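Long-range contacts in PilM (Escherichia coli, PDB 3EOI), which is of unknown function but probably takes part in forming a plasmid-encoded pilus, perhaps of type IV: residues Ile22-Ala27 and Ala48-Pro53; Glu37-Gly42 and Gln65-Trp70; Gly42-Ser47 and Val58-Ser63. One frame throughout, in Å; residues are numbered along the deposited sequence.

Contact 1: Ile22-Ala27 and Ala48-Pro53; sequences IRYMNA and AQLGLP
Ala27 on the long helix 10-34 faces Leu50, the last residue of the short helix 47-50, with their CA atoms 5.4 Å apart; beyond Leu50 the chain leaves helical geometry at Gly51, whose positive phi suits glycine, and runs on past Tyr24 as an extended loop. Leu52 fits between the side chains of the long helix like a wedge. Its CD1 sits over the centre of one face of the Tyr24 ring, 3.8 Å from the centroid and 12° off the ring normal, a CH-pi contact, and the same methyl also meets Ala27 CB at 3.8 Å. The other branch, CD2, lies alongside the aliphatic part of Arg23, at the edge of its guanidinium, while that group's charge is taken up by Asp20 one turn back. Leu52 CG stands anti to its carbonyl carbon (chi1 -67°), which carries both methyls toward the helix. Leu50 reaches the ring edge instead, CD1 to Tyr24 CD2 at 4.2 Å, and its CD2 packs on the Ala27 backbone; the small alanine lets the two chains come this close. At the far end of the ring, Tyr24 OH donates to Pro53 O over 2.6 Å, the hydroxyl tilted 33° from the carbonyl plane. Val58 and Thr55 also touch this tyrosine. The phenol thus does two jobs: its face supplies an apolar seat for a leucine, and its hydroxyl satisfies a loop carbonyl, so the exit from helix 47-50 is held to helix 10-34 by apolar packing closed off with one short polar bond.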
# COMPACT_ATOMS: atom_id res chain seq x y z
N ILE A 22 6.24 -2.95 1.29
CA ILE A 22 7.01 -3.26 0.08
C ILE A 22 6.95 -4.76 -0.19
O ILE A 22 6.84 -5.19 -1.36
CB ILE A 22 8.46 -2.77 0.21
CG1 ILE A 22 8.47 -1.24 0.14
CG2 ILE A 22 9.31 -3.33 -0.93
CD1 ILE A 22 9.70 -0.62 0.67
N ARG A 23 6.98 -5.55 0.87
CA ARG A 23 6.93 -7.02 0.73
C ARG A 23 5.65 -7.47 0.08
O ARG A 23 5.66 -8.34 -0.86
CB ARG A 23 7.05 -7.66 2.10
CG ARG A 23 7.38 -9.10 2.07
CD ARG A 23 7.88 -9.50 3.43
NE ARG A 23 6.85 -9.35 4.47
CZ ARG A 23 6.93 -8.53 5.53
NH1 ARG A 23 8.01 -7.76 5.74
NH2 ARG A 23 5.92 -8.51 6.40
N TYR A 24 4.52 -6.94 0.56
CA TYR A 24 3.21 -7.28 0.00
C TYR A 24 3.03 -6.72 -1.40
O TYR A 24 2.53 -7.43 -2.31
CB TYR A 24 2.06 -6.84 0.94
CG TYR A 24 1.88 -7.86 2.08
CD1 TYR A 24 2.65 -7.75 3.22
CD2 TYR A 24 0.99 -8.96 1.99
CE1 TYR A 24 2.55 -8.62 4.28
CE2 TYR A 24 0.88 -9.88 3.09
CZ TYR A 24 1.68 -9.67 4.23
OH TYR A 24 1.72 -10.53 5.34
N MET A 25 3.33 -5.43 -1.60
CA MET A 25 3.36 -4.84 -2.94
C MET A 25 4.11 -5.75 -3.95
O MET A 25 3.57 -6.10 -5.01
CB MET A 25 4.03 -3.44 -2.89
CG MET A 25 4.18 -2.86 -4.26
SD MET A 25 4.91 -1.14 -4.27
CE MET A 25 6.47 -1.47 -3.69
N ASN A 26 5.36 -6.10 -3.64
CA ASN A 26 6.17 -6.95 -4.56
C ASN A 26 5.50 -8.29 -4.81
O ASN A 26 5.43 -8.78 -5.95
CB ASN A 26 7.58 -7.16 -4.02
CG ASN A 26 8.49 -6.02 -4.35
OD1 ASN A 26 8.35 -5.40 -5.40
ND2 ASN A 26 9.40 -5.70 -3.45
N ALA A 27 4.95 -8.89 -3.76
CA ALA A 27 4.30 -10.21 -3.95
C ALA A 27 3.05 -10.13 -4.83
O ALA A 27 2.81 -11.01 -5.71
CB ALA A 27 3.97 -10.83 -2.62
N ALA A 48 -2.02 -17.92 0.20
CA ALA A 48 -1.26 -18.90 -0.57
C ALA A 48 -0.63 -18.30 -1.82
O ALA A 48 0.53 -18.55 -2.10
CB ALA A 48 -2.13 -20.10 -0.94
N GLN A 49 -1.39 -17.50 -2.58
CA GLN A 49 -0.83 -16.86 -3.79
C GLN A 49 0.33 -15.93 -3.49
O GLN A 49 1.32 -15.89 -4.23
CB GLN A 49 -1.91 -16.15 -4.59
CG GLN A 49 -2.93 -17.14 -5.12
CD GLN A 49 -4.21 -16.50 -5.64
OE1 GLN A 49 -4.67 -15.49 -5.11
NE2 GLN A 49 -4.80 -17.11 -6.66
N LEU A 50 0.24 -15.18 -2.40
CA LEU A 50 1.30 -14.25 -2.02
C LEU A 50 2.49 -14.92 -1.29
O LEU A 50 3.59 -14.35 -1.18
CB LEU A 50 0.72 -13.17 -1.13
CG LEU A 50 -0.41 -12.41 -1.81
CD1 LEU A 50 -0.78 -11.25 -1.01
CD2 LEU A 50 -0.06 -11.93 -3.24
N GLY A 51 2.25 -16.11 -0.75
CA GLY A 51 3.25 -16.72 0.13
C GLY A 51 3.50 -15.97 1.42
O GLY A 51 4.57 -16.08 2.03
N LEU A 52 2.51 -15.21 1.89
CA LEU A 52 2.66 -14.40 3.06
C LEU A 52 1.40 -14.61 3.90
O LEU A 52 0.31 -14.82 3.34
CB LEU A 52 2.79 -12.93 2.64
CG LEU A 52 4.07 -12.56 1.87
CD1 LEU A 52 3.91 -11.20 1.14
CD2 LEU A 52 5.28 -12.61 2.81
N PRO A 53 1.53 -14.62 5.24
CA PRO A 53 0.29 -14.80 5.96
C PRO A 53 -0.45 -13.49 5.97
O PRO A 53 -0.01 -12.53 5.35
CB PRO A 53 0.74 -15.14 7.39
CG PRO A 53 2.03 -14.49 7.53
CD PRO A 53 2.68 -14.42 6.15

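Contact 2: Glu37-Gly42 and Gln65-Trp70; sequences ERRAAG and QRVFVW
Arg39, in the loop after helix 10-34, lies against Gln65, the loop residue just before strand 66-72, and their CA atoms are only 4.6 Å apart. The close part is built round a single carbonyl. Arg39 CB, CG and CD all run past Gln65 O, the nearest being CD at 3.6 Å, and NH1 then donates to that oxygen over 3.0 Å with an angle of 155° at the hydrogen. The oxygen lies near the guanidinium plane, at its edge, although the donor is tilted 29° from the carbonyl plane. With chi2 and chi3 both near 180° the chain from CG to NE is straight, long enough to carry the guanidinium past Gln65 to Arg66 CA and the flank of Val67. There NH2 forms a salt bridge with the C-terminal carboxylate of Asn124, so one flat cation spans a strand entrance and the chain end. Cut back to an alanine, position Arg39 would probably leave Gln65 O without its arginine donor and the carboxylate of Asn124 without this counter-charge. The solvent side is looser: Gln65 CG only brushes Ala40 CA at 4.1 Å, and the small Ala40 points its methyl away from the strand. Within the loop, Arg38 grips Gly42 O end-on with NH1 and NH2, at 2.9 and 3.0 Å, which ties the turn to itself. Val67, on the inward side, packs against Ile28 and Leu32 of helix 10-34. The chemistry implies a surface junction held by charge and directed bonds more than by apolar burial; arginine suits it by its reach and several N-H groups.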
# COMPACT_ATOMS: atom_id res chain seq x y z
N GLU A 37 -4.41 -12.18 -16.28
CA GLU A 37 -5.85 -12.45 -16.39
C GLU A 37 -6.60 -12.41 -15.04
O GLU A 37 -7.84 -12.33 -14.99
CB GLU A 37 -6.08 -13.81 -17.05
CG GLU A 37 -5.80 -14.99 -16.17
CD GLU A 37 -4.31 -15.38 -16.07
OE1 GLU A 37 -3.39 -14.74 -16.68
OE2 GLU A 37 -4.09 -16.40 -15.37
N ARG A 38 -5.84 -12.51 -13.94
CA ARG A 38 -6.44 -12.47 -12.59
C ARG A 38 -7.03 -11.07 -12.30
O ARG A 38 -7.99 -10.95 -11.52
CB ARG A 38 -5.39 -12.87 -11.54
CG ARG A 38 -5.86 -12.65 -10.09
CD ARG A 38 -6.97 -13.58 -9.74
NE ARG A 38 -7.41 -13.42 -8.34
CZ ARG A 38 -8.15 -12.38 -7.94
NH1 ARG A 38 -8.52 -11.44 -8.83
NH2 ARG A 38 -8.54 -12.28 -6.67
N ARG A 39 -6.52 -10.05 -12.97
CA ARG A 39 -7.04 -8.67 -12.77
C ARG A 39 -8.56 -8.50 -12.94
O ARG A 39 -9.20 -7.75 -12.20
CB ARG A 39 -6.33 -7.70 -13.67
CG ARG A 39 -4.88 -7.49 -13.26
CD ARG A 39 -4.11 -6.66 -14.27
NE ARG A 39 -2.71 -6.36 -13.85
CZ ARG A 39 -2.37 -5.33 -13.05
NH1 ARG A 39 -3.32 -4.44 -12.62
NH2 ARG A 39 -1.11 -5.19 -12.68
N ALA A 40 -9.12 -9.23 -13.87
CA ALA A 40 -10.52 -9.06 -14.19
C ALA A 40 -11.43 -9.52 -13.07
O ALA A 40 -12.59 -9.09 -12.98
CB ALA A 40 -10.83 -9.81 -15.45
N ALA A 41 -10.95 -10.41 -12.22
CA ALA A 41 -11.88 -10.99 -11.26
C ALA A 41 -12.12 -10.10 -10.02
O ALA A 41 -13.10 -10.29 -9.29
CB ALA A 41 -11.41 -12.39 -10.83
N GLY A 42 -11.23 -9.16 -9.75
CA GLY A 42 -11.43 -8.34 -8.54
C GLY A 42 -11.02 -8.95 -7.22
O GLY A 42 -10.31 -9.94 -7.18
N GLN A 65 -9.82 -3.82 -12.80
CA GLN A 65 -8.53 -4.35 -13.35
C GLN A 65 -7.24 -3.63 -12.92
O GLN A 65 -6.17 -3.88 -13.47
CB GLN A 65 -8.60 -4.47 -14.87
CG GLN A 65 -9.86 -5.23 -15.37
CD GLN A 65 -9.91 -5.24 -16.86
OE1 GLN A 65 -8.94 -5.62 -17.51
NE2 GLN A 65 -10.98 -4.70 -17.41
N ARG A 66 -7.33 -2.79 -11.90
CA ARG A 66 -6.11 -2.20 -11.34
C ARG A 66 -6.02 -2.69 -9.93
O ARG A 66 -7.03 -2.95 -9.29
CB ARG A 66 -6.18 -0.67 -11.38
CG ARG A 66 -6.09 -0.16 -12.83
CD ARG A 66 -6.13 1.36 -12.94
NE ARG A 66 -7.48 1.85 -12.69
CZ ARG A 66 -7.99 2.94 -13.27
NH1 ARG A 66 -9.24 3.30 -13.01
NH2 ARG A 66 -7.24 3.66 -14.12
N VAL A 67 -4.81 -2.79 -9.43
CA VAL A 67 -4.61 -3.18 -8.07
C VAL A 67 -4.13 -1.97 -7.25
O VAL A 67 -3.29 -1.14 -7.70
CB VAL A 67 -3.57 -4.32 -7.94
CG1 VAL A 67 -2.17 -3.95 -8.46
CG2 VAL A 67 -3.49 -4.87 -6.48
N PHE A 68 -4.65 -1.91 -6.04
CA PHE A 68 -4.39 -0.82 -5.10
C PHE A 68 -3.86 -1.45 -3.81
O PHE A 68 -4.48 -2.42 -3.26
CB PHE A 68 -5.69 -0.13 -4.72
CG PHE A 68 -6.43 0.50 -5.85
CD1 PHE A 68 -6.36 1.87 -6.07
CD2 PHE A 68 -7.20 -0.29 -6.73
CE1 PHE A 68 -7.05 2.46 -7.16
CE2 PHE A 68 -7.85 0.28 -7.80
CZ PHE A 68 -7.79 1.64 -8.01
N VAL A 69 -2.78 -0.88 -3.28
CA VAL A 69 -2.16 -1.36 -2.06
C VAL A 69 -1.94 -0.12 -1.20
O VAL A 69 -1.45 0.92 -1.69
CB VAL A 69 -0.78 -2.02 -2.33
CG1 VAL A 69 -0.09 -2.42 -1.04
CG2 VAL A 69 -0.96 -3.20 -3.26
N TRP A 70 -2.33 -0.19 0.05
CA TRP A 70 -2.25 1.04 0.85
C TRP A 70 -1.99 0.81 2.33
O TRP A 70 -2.21 -0.29 2.88
CB TRP A 70 -3.55 1.85 0.69
CG TRP A 70 -4.82 1.21 1.30
CD1 TRP A 70 -5.25 1.31 2.58
CD2 TRP A 70 -5.76 0.36 0.62
NE1 TRP A 70 -6.43 0.63 2.74
CE2 TRP A 70 -6.75 -0.00 1.56
CE3 TRP A 70 -5.86 -0.12 -0.69
CZ2 TRP A 70 -7.79 -0.81 1.23
CZ3 TRP A 70 -6.94 -0.98 -1.00
CH2 TRP A 70 -7.89 -1.30 -0.02

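Contact 3: Gly42-Ser47 and Val58-Ser63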
# COMPACT_ATOMS: atom_id res chain seq x y z
N GLY A 42 -11.23 -9.16 -9.75
CA GLY A 42 -11.43 -8.34 -8.54
C GLY A 42 -11.02 -8.95 -7.22
O GLY A 42 -10.31 -9.94 -7.18
N GLY A 43 -11.42 -8.30 -6.12
CA GLY A 43 -11.24 -8.91 -4.78
C GLY A 43 -9.78 -8.83 -4.41
O GLY A 43 -9.12 -7.84 -4.68
N GLN A 44 -9.32 -9.86 -3.72
CA GLN A 44 -7.95 -9.88 -3.24
C GLN A 44 -7.27 -11.19 -3.63
O GLN A 44 -7.93 -12.25 -3.76
CB GLN A 44 -7.92 -9.82 -1.71
CG GLN A 44 -8.15 -8.47 -1.03
CD GLN A 44 -9.58 -8.01 -1.00
OE1 GLN A 44 -10.52 -8.81 -0.84
NE2 GLN A 44 -9.77 -6.67 -1.08
N LEU A 45 -5.94 -11.14 -3.71
CA LEU A 45 -5.16 -12.35 -3.88
C LEU A 45 -5.10 -13.03 -2.51
O LEU A 45 -5.23 -12.38 -1.47
CB LEU A 45 -3.75 -12.03 -4.34
CG LEU A 45 -3.67 -11.23 -5.62
CD1 LEU A 45 -2.21 -11.09 -5.97
CD2 LEU A 45 -4.36 -11.98 -6.73
N THR A 46 -4.87 -14.33 -2.49
CA THR A 46 -4.87 -15.03 -1.20
C THR A 46 -3.49 -15.15 -0.57
O THR A 46 -2.47 -14.91 -1.21
CB THR A 46 -5.41 -16.46 -1.34
OG1 THR A 46 -4.51 -17.21 -2.16
CG2 THR A 46 -6.84 -16.47 -1.97
N SER A 47 -3.48 -15.57 0.70
CA SER A 47 -2.20 -15.83 1.41
C SER A 47 -1.37 -16.87 0.71
O SER A 47 -0.14 -16.69 0.55
CB SER A 47 -2.44 -16.23 2.86
OG SER A 47 -2.71 -15.06 3.61
N VAL A 58 -1.13 -3.60 6.08
CA VAL A 58 -1.16 -3.29 4.63
C VAL A 58 -2.40 -3.94 4.02
O VAL A 58 -2.76 -5.05 4.40
CB VAL A 58 0.14 -3.67 3.90
CG1 VAL A 58 0.66 -4.99 4.32
CG2 VAL A 58 -0.05 -3.59 2.39
N SER A 59 -3.12 -3.22 3.15
CA SER A 59 -4.38 -3.68 2.57
C SER A 59 -4.27 -3.57 1.05
O SER A 59 -3.44 -2.83 0.55
CB SER A 59 -5.51 -2.79 3.02
OG SER A 59 -5.57 -2.77 4.48
N HIS A 60 -5.08 -4.38 0.37
CA HIS A 60 -5.15 -4.32 -1.05
C HIS A 60 -6.50 -4.67 -1.64
O HIS A 60 -7.40 -5.19 -0.96
CB HIS A 60 -4.02 -5.12 -1.70
CG HIS A 60 -4.34 -6.58 -1.93
ND1 HIS A 60 -4.19 -7.52 -0.94
CD2 HIS A 60 -4.70 -7.26 -3.06
CE1 HIS A 60 -4.51 -8.72 -1.42
NE2 HIS A 60 -4.82 -8.59 -2.70
N LEU A 61 -6.67 -4.27 -2.89
CA LEU A 61 -7.94 -4.52 -3.56
C LEU A 61 -7.69 -4.43 -5.04
O LEU A 61 -6.94 -3.59 -5.50
CB LEU A 61 -9.04 -3.50 -3.18
CG LEU A 61 -10.30 -3.47 -4.08
CD1 LEU A 61 -11.21 -4.65 -3.72
CD2 LEU A 61 -10.99 -2.14 -3.81
N ILE A 62 -8.23 -5.39 -5.78
CA ILE A 62 -8.26 -5.29 -7.24
C ILE A 62 -9.64 -4.79 -7.68
O ILE A 62 -10.65 -5.36 -7.29
CB ILE A 62 -7.98 -6.66 -7.91
CG1 ILE A 62 -6.65 -7.24 -7.39
CG2 ILE A 62 -8.07 -6.49 -9.44
CD1 ILE A 62 -6.48 -8.76 -7.65
N SER A 63 -9.67 -3.70 -8.44
CA SER A 63 -10.94 -3.09 -8.86
C SER A 63 -10.80 -2.47 -10.23
O SER A 63 -9.80 -1.80 -10.52
CB SER A 63 -11.32 -1.99 -7.87
OG SER A 63 -12.58 -1.42 -8.24
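The imidazole of His60 carries Gln44 CG on one face, a CH-pi contact 3.8 Å from its centroid and offset toward the rim, while Leu45 N stands at its edge, in the ring plane. Leu45 N donates to His60 NE2 over 3.0 Å, so NE2 acts as the acceptor. With chi1 at 88°, CG of His60 lies between the backbone N and the carbonyl carbon, and from there the ring reaches across to the loop. Gln44 is folded at chi2 (76°): its CG rides on the ring while its amide, turned 79° from the imidazole, swings back to the strand. NE2 of that amide gives a nearly straight bond to a lone pair of His60 O, 2.8 Å long, and also brushes Leu61 CD1. Glutamine suits this place because its aliphatic part can cover a ring while its end serves a backbone carbonyl. Farther along, Ile62 N donates to Gly43 O over 2.8 Å, nearly straight, whereas the return bond from Gly43 N to Ile62 O is weak, long and bent. Gly42 brings its bare CA within 3.3 Å of Ile62 O, at backbone angles a side chain would hardly tolerate. On the inner side, Ile62 CD1 meets Leu45 CD2 at 4.0 Å, and Leu45 reaches Tyr31 of helix 10-34. This is an irregular loop laid along the outermost strand of an antiparallel sheet: strand 59-63 pairs with 66-72 and, on its other side, exchanges scattered bonds with Gly43 and Gln44, and through His60 with Leu45.

From the N terminus, helix 10-34 comes first, and its residues 22-27 are met by 48-53: contact 1 closes a loop that brings the short helix 47-50 back onto the long one. Before that return, the chain passes through 37-42 and 42-47. The second of these meets strand 59-63 in contact 3, and the first meets the turn into strand 66-72 in contact 2, so contact 3 nests inside the loop closed by contact 2, the two sharing Gly42. Contact 1 crosses both. It touches contact 3 where Leu50 meets Leu45. Strands 59-63 and 66-72 pair in the sheet, so the contacts tie helix 10-34, the connecting loop and the sheet edge to one another.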